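Local structure of glucokinase (3VOV) at residues B[37-42]-B[80-85]; B[58-63]-B[295-300]; B[160-165]-B[178-183]. The protein catalyses the ATP-dependent phosphorylation of hexoses, probably including glucose, as a zinc-binding hexokinase of the ROK family. One frame throughout, in Å; residues are numbered along the deposited sequence.

Interaction 1 of 3, residues B[37-42]-B[80-85]; sequences ERVAEA and PNIPGV
V39 of helix 36-54 meets I82 and V85 of the loop 80-85. The helix and the loop flank the sheet of the N-terminal half of the actin-like ATPase fold to which ROK kinases belong. The loop follows strand 75-76 and a two-residue gap in the model, and it leads on to helix 90-98.

The contact between the two segments is apolar. It is small, burying about 102 Å² in all, but the three residues that make it are buried. One methyl group, V39 CG2, does most of the touching from the helix side. The bond from V39 CA to CB points toward the loop. CG1 is anti to the backbone N (chi1 172°), which puts CG2 beside the backbone N, anti to the carbonyl carbon. V39 CG2 reaches I82 CG2 at 4.2 Å. It reaches V85 CG1 at 4.1 Å. The valine side chains of V39 and V85 cross at about a right angle. Within the loop, I82 CG2 also lies 3.9 Å from V85 CG1, so the three methyls form a compact triangle. V39 and I82 also both touch L8 of strand 3-8, which links the methyl contact to the sheet. A40, the next helix residue, packs on I90 and I93 of helix 90-98.

Polar bonding stays within the helix. The amide of E41 bonds to E37 O, and that of A42 to R38 O, in the usual alpha-helical pattern. The loop continues through G84 to V85. The other V39 methyl is slightly farther from the loop, with V39 CG1 4.3 Å from V85 CG1.

Interaction 2 of 3, residues B[58-63]-B[295-300]; sequences GEAIGL and LEVKDG
V297, near the end of the C-terminal helix 284-299, packs against E59 and A60, just before strand 61-65. Along the helix, L295 comes first. Its carbonyl O accepts the amide of D299 at 2.8 Å (L295 O to D299 N), whereas the helical bonds of G300 N are weak. E296 starts toward the strand, but its end turns off, and the side chain packs on F103 of strand 102-106.

V297 carries the contact with both methyls. With CG1 anti to the backbone N (chi1 169°), CG1 is turned to E59 and CG2 to A60. V297 CG2 lies close to A60 CB, at 3.5 Å. V297 CG1 lies 3.8 Å from E59 OE2, a van der Waals approach of a carboxylate oxygen to a methyl. E59, which is exposed, has a chain extended beyond CG that crosses V297 at a slant. M1 touches both E59 and V297. Two residues further on, D299 makes a salt bridge to R145 through OD2, tying the helix end to the short strand 145-146.

Helix 284-299 meets the residues leading into the strand, and helix 90-98 packs on I61 and L63 within it. This alpha/beta layering, with the chain's last helix returning to the N-terminal sheet, fits the actin-like ATPase fold of the ROK family.

Interaction 3 of 3, residues B[160-165]-B[178-183]; sequences LTLLPG and EALAAG
The zinc-binding loop of this ROK kinase is flanked by these two segments: L162 and L163 follow the zinc ligand H159, and L180 follows the ligand C176. The leucines meet in a buried apolar cluster behind the metal site. L180 is the central group, and its side chain lies about 9 Å from the zinc ion.

L180 points from the short helix 177-181 toward the loop 160-165 and divides its two methyls. L180 CD1 comes to 3.9 Å from L162 CB and 4.1 Å from L163 CB, so it rests against the start of both side chains. The other branch goes further out, and L180 CD2 meets L163 CD2 at 4.0 Å, methyl against methyl. L163 carries CG anti to its backbone N (chi1 -176°), which brings L163 CD2 up to that methyl, the two side chains crossing at about a right angle.

L163 and L180 also both pack on Y224 of helix 212-236 in the same chain. Backbone bonds join L160 to L177, and L162 and L163 to G175, next to C176, while the side-chain carboxylate of E174 takes the amide of G165 through OE2. Other subunits of the tetramer reach this loop too, with T161 N bonded to S231 OG of a second subunit and G165 O to Y224 OH of a third. The contact thus joins the hydrophobic backing of the zinc site to a subunit interface, consistent with the His and three Cys zinc site of ROK-family kinases.

Interactions 1 and 2 lie in the half of the fold built round the N-terminal sheet, with centres 23 Å apart. Both lie at the same mixed sheet: helix 36-54 packs against it, and strand 61-65, the next element along the chain, is part of it. Their segments alternate, and the last helix, 284-299, brings the C-terminus back to this half. Interaction 3 is nested inside the long loop that interaction 2 closes, and follows interaction 1 in series. Its centre lies about 31 Å from that of interaction 1 and about 35 Å from that of interaction 2, on the opposite side of the chain's centre from interaction 2. The zinc and subunit-interface region thus sits apart from the N-terminal sheet.

Interaction 1 of 3, residues B[37-42]-B[80-85]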
ATOM      1  N   GLU B  37      10.367  19.954 -40.207  1.00 26.58           N
ATOM      2  CA  GLU B  37      11.013  19.925 -41.503  1.00 28.04           C
ATOM      3  C   GLU B  37      12.500  20.192 -41.377  1.00 26.81           C
ATOM      4  O   GLU B  37      13.305  19.523 -42.031  1.00 26.01           O
ATOM      5  CB  GLU B  37      10.324  20.875 -42.501  1.00 29.11           C
ATOM      6  CG  GLU B  37      11.133  21.141 -43.774  1.00 36.42           C
ATOM      7  CD  GLU B  37      10.341  21.907 -44.852  1.00 45.16           C
ATOM      8  OE1 GLU B  37       9.097  21.702 -44.938  1.00 48.53           O
ATOM      9  OE2 GLU B  37      10.962  22.710 -45.605  1.00 48.48           O
ATOM     10  N   ARG B  38      12.873  21.150 -40.525  1.00 25.92           N
ATOM     11  CA  ARG B  38      14.273  21.439 -40.331  0.50 25.80           C
ATOM     12  C   ARG B  38      15.003  20.337 -39.538  1.00 25.04           C
ATOM     13  O   ARG B  38      16.159  20.019 -39.820  1.00 24.08           O
ATOM     14  CB  ARG B  38      14.477  22.790 -39.664  0.50 26.30           C
ATOM     15  CG  ARG B  38      15.850  23.334 -39.989  0.50 28.69           C
ATOM     16  CD  ARG B  38      15.835  24.081 -41.318  0.50 31.11           C
ATOM     17  NE  ARG B  38      15.000  25.269 -41.228  0.50 32.69           N
ATOM     18  CZ  ARG B  38      15.394  26.422 -40.694  0.50 32.96           C
ATOM     19  NH1 ARG B  38      16.633  26.557 -40.217  0.50 32.56           N
ATOM     20  NH2 ARG B  38      14.544  27.441 -40.644  0.50 31.76           N
ATOM     21  N   VAL B  39      14.310  19.746 -38.563  1.00 23.54           N
ATOM     22  CA  VAL B  39      14.829  18.605 -37.827  1.00 22.33           C
ATOM     23  C   VAL B  39      15.123  17.463 -38.794  1.00 23.18           C
ATOM     24  O   VAL B  39      16.179  16.827 -38.754  1.00 22.79           O
ATOM     25  CB  VAL B  39      13.844  18.136 -36.735  1.00 23.02           C
ATOM     26  CG1 VAL B  39      14.327  16.802 -36.092  1.00 22.07           C
ATOM     27  CG2 VAL B  39      13.729  19.226 -35.666  1.00 19.83           C
ATOM     28  N   ALA B  40      14.192  17.209 -39.680  1.00 21.99           N
ATOM     29  CA  ALA B  40      14.388  16.163 -40.667  1.00 22.84           C
ATOM     30  C   ALA B  40      15.610  16.461 -41.552  1.00 23.20           C
ATOM     31  O   ALA B  40      16.417  15.545 -41.821  1.00 21.93           O
ATOM     32  CB  ALA B  40      13.114  16.000 -41.494  1.00 22.03           C
ATOM     33  N   GLU B  41      15.776  17.722 -41.993  1.00 23.68           N
ATOM     34  CA  GLU B  41      17.001  18.092 -42.750  1.00 24.86           C
ATOM     35  C   GLU B  41      18.270  17.923 -41.912  1.00 24.26           C
ATOM     36  O   GLU B  41      19.280  17.425 -42.411  1.00 24.89           O
ATOM     37  CB  GLU B  41      16.968  19.525 -43.287  1.00 26.00           C
ATOM     38  CG  GLU B  41      15.849  19.790 -44.281  1.00 31.34           C
ATOM     39  CD  GLU B  41      15.537  21.278 -44.487  1.00 37.95           C
ATOM     40  OE1 GLU B  41      14.498  21.560 -45.128  1.00 42.96           O
ATOM     41  OE2 GLU B  41      16.307  22.154 -44.006  1.00 42.11           O
ATOM     42  N   ALA B  42      18.227  18.336 -40.653  1.00 23.24           N
ATOM     43  CA  ALA B  42      19.394  18.155 -39.800  1.00 23.08           C
ATOM     44  C   ALA B  42      19.770  16.680 -39.658  1.00 22.71           C
ATOM     45  O   ALA B  42      20.945  16.348 -39.662  1.00 23.26           O
ATOM     46  CB  ALA B  42      19.162  18.763 -38.423  1.00 23.39           C
ATOM     47  N   PRO B  80       8.215  16.271 -27.220  1.00 68.24           N
ATOM     48  CA  PRO B  80       8.538  16.682 -25.837  1.00 68.17           C
ATOM     49  C   PRO B  80       9.301  18.022 -25.789  1.00 68.04           C
ATOM     50  O   PRO B  80       8.686  19.100 -25.899  1.00 68.42           O
ATOM     51  CB  PRO B  80       9.412  15.525 -25.299  1.00 68.10           C
ATOM     52  CG  PRO B  80       9.480  14.487 -26.402  1.00 68.25           C
ATOM     53  CD  PRO B  80       9.020  15.126 -27.682  1.00 68.13           C
ATOM     54  N   ASN B  81      10.627  17.926 -25.640  1.00 67.32           N
ATOM     55  CA  ASN B  81      11.566  19.056 -25.664  1.00 66.37           C
ATOM     56  C   ASN B  81      11.929  19.474 -27.117  1.00 64.71           C
ATOM     57  O   ASN B  81      12.874  20.237 -27.336  1.00 64.18           O
ATOM     58  CB  ASN B  81      12.825  18.655 -24.842  1.00 67.01           C
ATOM     59  CG  ASN B  81      13.825  19.819 -24.607  1.00 69.13           C
ATOM     60  OD1 ASN B  81      13.477  21.007 -24.670  1.00 71.76           O
ATOM     61  ND2 ASN B  81      15.083  19.457 -24.316  1.00 70.58           N
ATOM     62  N   ILE B  82      11.180  18.963 -28.102  1.00 63.10           N
ATOM     63  CA  ILE B  82      11.446  19.285 -29.514  1.00 61.48           C
ATOM     64  C   ILE B  82      10.216  19.870 -30.220  1.00 61.16           C
ATOM     65  O   ILE B  82       9.241  19.156 -30.465  1.00 60.62           O
ATOM     66  CB  ILE B  82      12.028  18.089 -30.324  1.00 61.26           C
ATOM     67  CG1 ILE B  82      13.066  17.316 -29.509  1.00 59.72           C
ATOM     68  CG2 ILE B  82      12.622  18.581 -31.647  1.00 60.54           C
ATOM     69  CD1 ILE B  82      13.549  16.034 -30.155  1.00 57.94           C
ATOM     70  N   PRO B  83      10.274  21.179 -30.559  1.00 60.76           N
ATOM     71  CA  PRO B  83       9.172  21.941 -31.167  1.00 60.44           C
ATOM     72  C   PRO B  83       8.636  21.370 -32.506  1.00 59.90           C
ATOM     73  O   PRO B  83       9.436  21.057 -33.408  1.00 59.77           O
ATOM     74  CB  PRO B  83       9.779  23.337 -31.360  1.00 60.49           C
ATOM     75  CG  PRO B  83      10.885  23.409 -30.352  1.00 60.83           C
ATOM     76  CD  PRO B  83      11.463  22.027 -30.344  1.00 60.64           C
ATOM     77  N   GLY B  84       7.281  21.190 -32.544  1.00 59.58           N
ATOM     78  CA  GLY B  84       6.385  20.737 -33.770  1.00 59.17           C
ATOM     79  C   GLY B  84       7.482  19.695 -34.618  1.00 58.91           C
ATOM     80  O   GLY B  84       7.432  19.634 -35.862  1.00 58.92           O
ATOM     81  N   VAL B  85       8.301  18.802 -33.915  1.00 58.62           N
ATOM     82  CA  VAL B  85       7.886  17.331 -34.134  1.00 58.15           C
ATOM     83  C   VAL B  85       6.606  16.574 -33.694  1.00 57.86           C
ATOM     84  O   VAL B  85       6.657  15.336 -33.522  1.00 58.10           O
ATOM     85  CB  VAL B  85       9.166  16.519 -33.782  1.00 58.23           C
ATOM     86  CG1 VAL B  85      10.367  17.179 -34.463  1.00 58.20           C
ATOM     87  CG2 VAL B  85       9.402  16.545 -32.272  1.00 58.36           C
TER

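Interaction 2 of 3, residues B[58-63]-B[295-300]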
ATOM      1  N   GLY B  58      25.880   3.832 -45.399  1.00 33.72           N
ATOM      2  CA  GLY B  58      25.111   2.780 -44.750  1.00 31.23           C
ATOM      3  C   GLY B  58      24.031   2.256 -45.677  1.00 30.95           C
ATOM      4  O   GLY B  58      23.534   2.995 -46.549  1.00 31.38           O
ATOM      5  N   GLU B  59      23.644   1.000 -45.518  1.00 29.06           N
ATOM      6  CA  GLU B  59      22.489   0.541 -46.281  1.00 29.22           C
ATOM      7  C   GLU B  59      21.103   0.710 -45.660  1.00 27.09           C
ATOM      8  O   GLU B  59      20.089   0.421 -46.307  1.00 26.61           O
ATOM      9  CB  GLU B  59      22.663  -0.859 -46.859  1.00 31.19           C
ATOM     10  CG  GLU B  59      23.261  -1.922 -46.026  1.00 35.50           C
ATOM     11  CD  GLU B  59      23.609  -3.106 -46.914  1.00 42.45           C
ATOM     12  OE1 GLU B  59      24.629  -3.032 -47.630  1.00 45.55           O
ATOM     13  OE2 GLU B  59      22.856  -4.103 -46.906  1.00 45.07           O
ATOM     14  N   ALA B  60      21.062   1.218 -44.429  1.00 24.28           N
ATOM     15  CA  ALA B  60      19.806   1.497 -43.741  1.00 21.89           C
ATOM     16  C   ALA B  60      20.125   2.501 -42.655  1.00 21.36           C
ATOM     17  O   ALA B  60      21.301   2.664 -42.264  1.00 19.05           O
ATOM     18  CB  ALA B  60      19.207   0.247 -43.134  1.00 21.79           C
ATOM     19  N   ILE B  61      19.084   3.184 -42.171  1.00 18.54           N
ATOM     20  CA  ILE B  61      19.295   4.128 -41.110  1.00 18.90           C
ATOM     21  C   ILE B  61      18.441   3.689 -39.913  1.00 19.52           C
ATOM     22  O   ILE B  61      17.284   3.273 -40.091  1.00 19.31           O
ATOM     23  CB  ILE B  61      18.900   5.521 -41.596  1.00 19.73           C
ATOM     24  CG1 ILE B  61      19.871   5.973 -42.712  1.00 21.09           C
ATOM     25  CG2 ILE B  61      18.845   6.516 -40.433  1.00 16.51           C
ATOM     26  CD1 ILE B  61      19.680   7.408 -43.129  1.00 24.06           C
ATOM     27  N   GLY B  62      19.011   3.740 -38.714  1.00 18.23           N
ATOM     28  CA  GLY B  62      18.216   3.514 -37.507  1.00 18.09           C
ATOM     29  C   GLY B  62      18.123   4.835 -36.782  1.00 17.53           C
ATOM     30  O   GLY B  62      19.125   5.562 -36.676  1.00 17.80           O
ATOM     31  N   LEU B  63      16.911   5.169 -36.350  1.00 17.49           N
ATOM     32  CA  LEU B  63      16.627   6.450 -35.687  1.00 16.72           C
ATOM     33  C   LEU B  63      15.933   6.254 -34.349  1.00 17.65           C
ATOM     34  O   LEU B  63      14.778   5.733 -34.283  1.00 16.64           O
ATOM     35  CB  LEU B  63      15.747   7.330 -36.587  1.00 17.70           C
ATOM     36  CG  LEU B  63      15.206   8.628 -35.922  1.00 17.11           C
ATOM     37  CD1 LEU B  63      16.351   9.618 -35.541  1.00 12.34           C
ATOM     38  CD2 LEU B  63      14.230   9.333 -36.920  1.00 17.73           C
ATOM     39  N   LEU B 295      20.294  -5.093 -37.275  1.00 22.26           N
ATOM     40  CA  LEU B 295      19.583  -6.341 -37.068  1.00 24.40           C
ATOM     41  C   LEU B 295      18.356  -6.448 -37.989  1.00 25.91           C
ATOM     42  O   LEU B 295      18.023  -7.517 -38.417  1.00 26.31           O
ATOM     43  CB  LEU B 295      19.194  -6.520 -35.586  1.00 23.95           C
ATOM     44  CG  LEU B 295      20.432  -6.571 -34.669  1.00 23.88           C
ATOM     45  CD1 LEU B 295      20.045  -6.436 -33.194  1.00 25.76           C
ATOM     46  CD2 LEU B 295      21.340  -7.850 -34.872  1.00 23.35           C
ATOM     47  N   GLU B 296      17.678  -5.351 -38.296  1.00 27.67           N
ATOM     48  CA  GLU B 296      16.594  -5.461 -39.263  1.00 31.03           C
ATOM     49  C   GLU B 296      17.114  -5.905 -40.614  1.00 32.15           C
ATOM     50  O   GLU B 296      16.529  -6.772 -41.238  1.00 32.94           O
ATOM     51  CB  GLU B 296      15.854  -4.136 -39.435  1.00 31.03           C
ATOM     52  CG  GLU B 296      14.877  -3.883 -38.341  1.00 34.88           C
ATOM     53  CD  GLU B 296      13.521  -4.546 -38.632  1.00 38.85           C
ATOM     54  OE1 GLU B 296      12.613  -4.344 -37.809  1.00 40.92           O
ATOM     55  OE2 GLU B 296      13.367  -5.230 -39.682  1.00 41.07           O
ATOM     56  N   VAL B 297      18.204  -5.296 -41.071  1.00 34.21           N
ATOM     57  CA  VAL B 297      18.752  -5.621 -42.389  1.00 36.78           C
ATOM     58  C   VAL B 297      19.291  -7.051 -42.418  1.00 38.96           C
ATOM     59  O   VAL B 297      19.027  -7.807 -43.367  1.00 38.71           O
ATOM     60  CB  VAL B 297      19.845  -4.644 -42.807  1.00 36.86           C
ATOM     61  CG1 VAL B 297      20.573  -5.179 -44.049  1.00 37.68           C
ATOM     62  CG2 VAL B 297      19.246  -3.256 -43.056  1.00 35.58           C
ATOM     63  N   LYS B 298      20.054  -7.404 -41.380  1.00 41.03           N
ATOM     64  CA  LYS B 298      20.461  -8.782 -41.111  1.00 44.03           C
ATOM     65  C   LYS B 298      19.289  -9.801 -41.082  1.00 45.12           C
ATOM     66  O   LYS B 298      19.382 -10.855 -41.719  1.00 45.17           O
ATOM     67  CB  LYS B 298      21.241  -8.828 -39.792  1.00 44.32           C
ATOM     68  CG  LYS B 298      22.203  -9.973 -39.701  1.00 48.24           C
ATOM     69  CD  LYS B 298      22.522 -10.353 -38.260  1.00 51.99           C
ATOM     70  CE  LYS B 298      23.499 -11.539 -38.272  1.00 54.69           C
ATOM     71  NZ  LYS B 298      23.658 -12.244 -36.961  1.00 55.98           N
ATOM     72  N   ASP B 299      18.205  -9.481 -40.352  1.00 47.03           N
ATOM     73  CA  ASP B 299      16.979 -10.313 -40.270  1.00 48.93           C
ATOM     74  C   ASP B 299      16.132 -10.315 -41.541  1.00 50.66           C
ATOM     75  O   ASP B 299      15.362 -11.258 -41.767  1.00 51.38           O
ATOM     76  CB  ASP B 299      16.038  -9.845 -39.138  1.00 49.06           C
ATOM     77  CG  ASP B 299      16.553 -10.185 -37.731  1.00 48.73           C
ATOM     78  OD1 ASP B 299      17.606 -10.854 -37.594  1.00 47.68           O
ATOM     79  OD2 ASP B 299      15.890  -9.749 -36.754  1.00 48.26           O
ATOM     80  N   GLY B 300      16.225  -9.247 -42.337  1.00 51.93           N
ATOM     81  CA  GLY B 300      15.368  -9.063 -43.520  1.00 53.13           C
ATOM     82  C   GLY B 300      15.563 -10.111 -44.605  1.00 53.90           C
ATOM     83  O   GLY B 300      16.541 -10.064 -45.363  1.00 55.05           O
TER

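Interaction 3 of 3, residues B[160-165]-B[178-183]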
ATOM      1  N   LEU B 160       4.629   0.234 -14.702  1.00 19.09           N
ATOM      2  CA  LEU B 160       4.021  -0.858 -13.932  1.00 19.76           C
ATOM      3  C   LEU B 160       3.581  -0.333 -12.581  1.00 18.71           C
ATOM      4  O   LEU B 160       4.263   0.495 -11.982  1.00 16.77           O
ATOM      5  CB  LEU B 160       4.979  -2.024 -13.788  1.00 21.31           C
ATOM      6  CG  LEU B 160       4.938  -2.935 -15.038  1.00 23.36           C
ATOM      7  CD1 LEU B 160       6.009  -2.566 -16.044  1.00 26.22           C
ATOM      8  CD2 LEU B 160       5.060  -4.407 -14.575  1.00 23.46           C
ATOM      9  N   THR B 161       2.426  -0.796 -12.121  1.00 17.82           N
ATOM     10  CA  THR B 161       1.870  -0.263 -10.906  1.00 18.46           C
ATOM     11  C   THR B 161       2.557  -0.966  -9.704  1.00 18.20           C
ATOM     12  O   THR B 161       2.346  -2.142  -9.506  1.00 19.73           O
ATOM     13  CB  THR B 161       0.365  -0.521 -10.876  1.00 18.45           C
ATOM     14  OG1 THR B 161      -0.236   0.093 -12.019  1.00 20.19           O
ATOM     15  CG2 THR B 161      -0.281   0.062  -9.571  1.00 20.13           C
ATOM     16  N   LEU B 162       3.297  -0.240  -8.887  1.00 16.63           N
ATOM     17  CA  LEU B 162       3.870  -0.839  -7.697  1.00 18.82           C
ATOM     18  C   LEU B 162       3.177  -0.389  -6.427  1.00 18.89           C
ATOM     19  O   LEU B 162       3.334  -1.026  -5.393  1.00 18.47           O
ATOM     20  CB  LEU B 162       5.331  -0.425  -7.546  1.00 18.62           C
ATOM     21  CG  LEU B 162       6.268  -0.879  -8.658  1.00 23.29           C
ATOM     22  CD1 LEU B 162       7.650  -0.434  -8.265  1.00 20.50           C
ATOM     23  CD2 LEU B 162       6.174  -2.428  -8.815  1.00 29.12           C
ATOM     24  N   LEU B 163       2.513   0.762  -6.466  1.00 17.71           N
ATOM     25  CA  LEU B 163       1.831   1.222  -5.254  1.00 17.61           C
ATOM     26  C   LEU B 163       0.433   1.761  -5.570  1.00 18.16           C
ATOM     27  O   LEU B 163       0.259   2.960  -5.807  1.00 19.35           O
ATOM     28  CB  LEU B 163       2.701   2.260  -4.480  1.00 16.60           C
ATOM     29  CG  LEU B 163       2.125   2.755  -3.135  1.00 18.27           C
ATOM     30  CD1 LEU B 163       2.262   1.669  -2.026  1.00 18.28           C
ATOM     31  CD2 LEU B 163       2.782   4.052  -2.692  1.00 18.14           C
ATOM     32  N   PRO B 164      -0.583   0.889  -5.516  1.00 19.76           N
ATOM     33  CA  PRO B 164      -1.971   1.359  -5.705  1.00 20.00           C
ATOM     34  C   PRO B 164      -2.287   2.443  -4.674  1.00 19.96           C
ATOM     35  O   PRO B 164      -1.965   2.305  -3.500  1.00 21.50           O
ATOM     36  CB  PRO B 164      -2.817   0.083  -5.462  1.00 20.36           C
ATOM     37  CG  PRO B 164      -1.862  -1.067  -5.771  1.00 21.52           C
ATOM     38  CD  PRO B 164      -0.525  -0.571  -5.230  1.00 20.05           C
ATOM     39  N   GLY B 165      -2.854   3.550  -5.121  1.00 20.06           N
ATOM     40  CA  GLY B 165      -3.120   4.665  -4.212  1.00 19.12           C
ATOM     41  C   GLY B 165      -1.896   5.536  -3.957  1.00 18.94           C
ATOM     42  O   GLY B 165      -1.938   6.446  -3.107  1.00 19.44           O
ATOM     43  N   GLU B 178       7.683   4.934 -12.290  1.00 14.89           N
ATOM     44  CA  GLU B 178       8.162   6.278 -12.640  1.00 14.74           C
ATOM     45  C   GLU B 178       7.756   7.303 -11.599  1.00 14.57           C
ATOM     46  O   GLU B 178       8.553   8.133 -11.150  1.00 14.69           O
ATOM     47  CB  GLU B 178       7.594   6.723 -13.999  1.00 14.67           C
ATOM     48  CG  GLU B 178       8.020   8.151 -14.322  1.00 13.64           C
ATOM     49  CD  GLU B 178       7.843   8.480 -15.799  1.00 18.25           C
ATOM     50  OE1 GLU B 178       8.745   8.124 -16.574  1.00 17.83           O
ATOM     51  OE2 GLU B 178       6.798   9.064 -16.178  1.00 18.16           O
ATOM     52  N   ALA B 179       6.492   7.262 -11.240  1.00 14.31           N
ATOM     53  CA  ALA B 179       5.941   8.281 -10.359  1.00 15.40           C
ATOM     54  C   ALA B 179       6.485   8.125  -8.906  1.00 15.49           C
ATOM     55  O   ALA B 179       6.287   9.015  -8.047  1.00 14.53           O
ATOM     56  CB  ALA B 179       4.436   8.190 -10.366  1.00 13.81           C
ATOM     57  N   LEU B 180       7.140   6.997  -8.636  1.00 14.45           N
ATOM     58  CA  LEU B 180       7.684   6.747  -7.302  1.00 15.49           C
ATOM     59  C   LEU B 180       9.146   7.078  -7.189  1.00 17.24           C
ATOM     60  O   LEU B 180       9.615   7.431  -6.094  1.00 16.36           O
ATOM     61  CB  LEU B 180       7.532   5.258  -6.934  1.00 15.26           C
ATOM     62  CG  LEU B 180       6.061   4.813  -6.703  1.00 15.02           C
ATOM     63  CD1 LEU B 180       6.037   3.266  -6.619  1.00 16.70           C
ATOM     64  CD2 LEU B 180       5.386   5.478  -5.430  1.00 16.24           C
ATOM     65  N   ALA B 181       9.881   6.890  -8.302  1.00 16.72           N
ATOM     66  CA  ALA B 181      11.343   6.774  -8.224  1.00 16.57           C
ATOM     67  C   ALA B 181      12.130   7.510  -9.302  1.00 17.39           C
ATOM     68  O   ALA B 181      13.382   7.513  -9.270  1.00 18.17           O
ATOM     69  CB  ALA B 181      11.749   5.285  -8.218  1.00 16.79           C
ATOM     70  N   ALA B 182      11.439   8.125 -10.261  1.00 17.24           N
ATOM     71  CA  ALA B 182      12.179   8.867 -11.296  1.00 17.50           C
ATOM     72  C   ALA B 182      12.855  10.101 -10.673  1.00 18.49           C
ATOM     73  O   ALA B 182      12.473  10.552  -9.599  1.00 17.48           O
ATOM     74  CB  ALA B 182      11.232   9.295 -12.440  1.00 16.10           C
ATOM     75  N   GLY B 183      13.854  10.637 -11.383  1.00 19.06           N
ATOM     76  CA  GLY B 183      14.397  11.965 -11.126  1.00 18.20           C
ATOM     77  C   GLY B 183      13.389  12.997 -10.750  1.00 19.08           C
ATOM     78  O   GLY B 183      13.512  13.595  -9.704  1.00 19.08           O
TER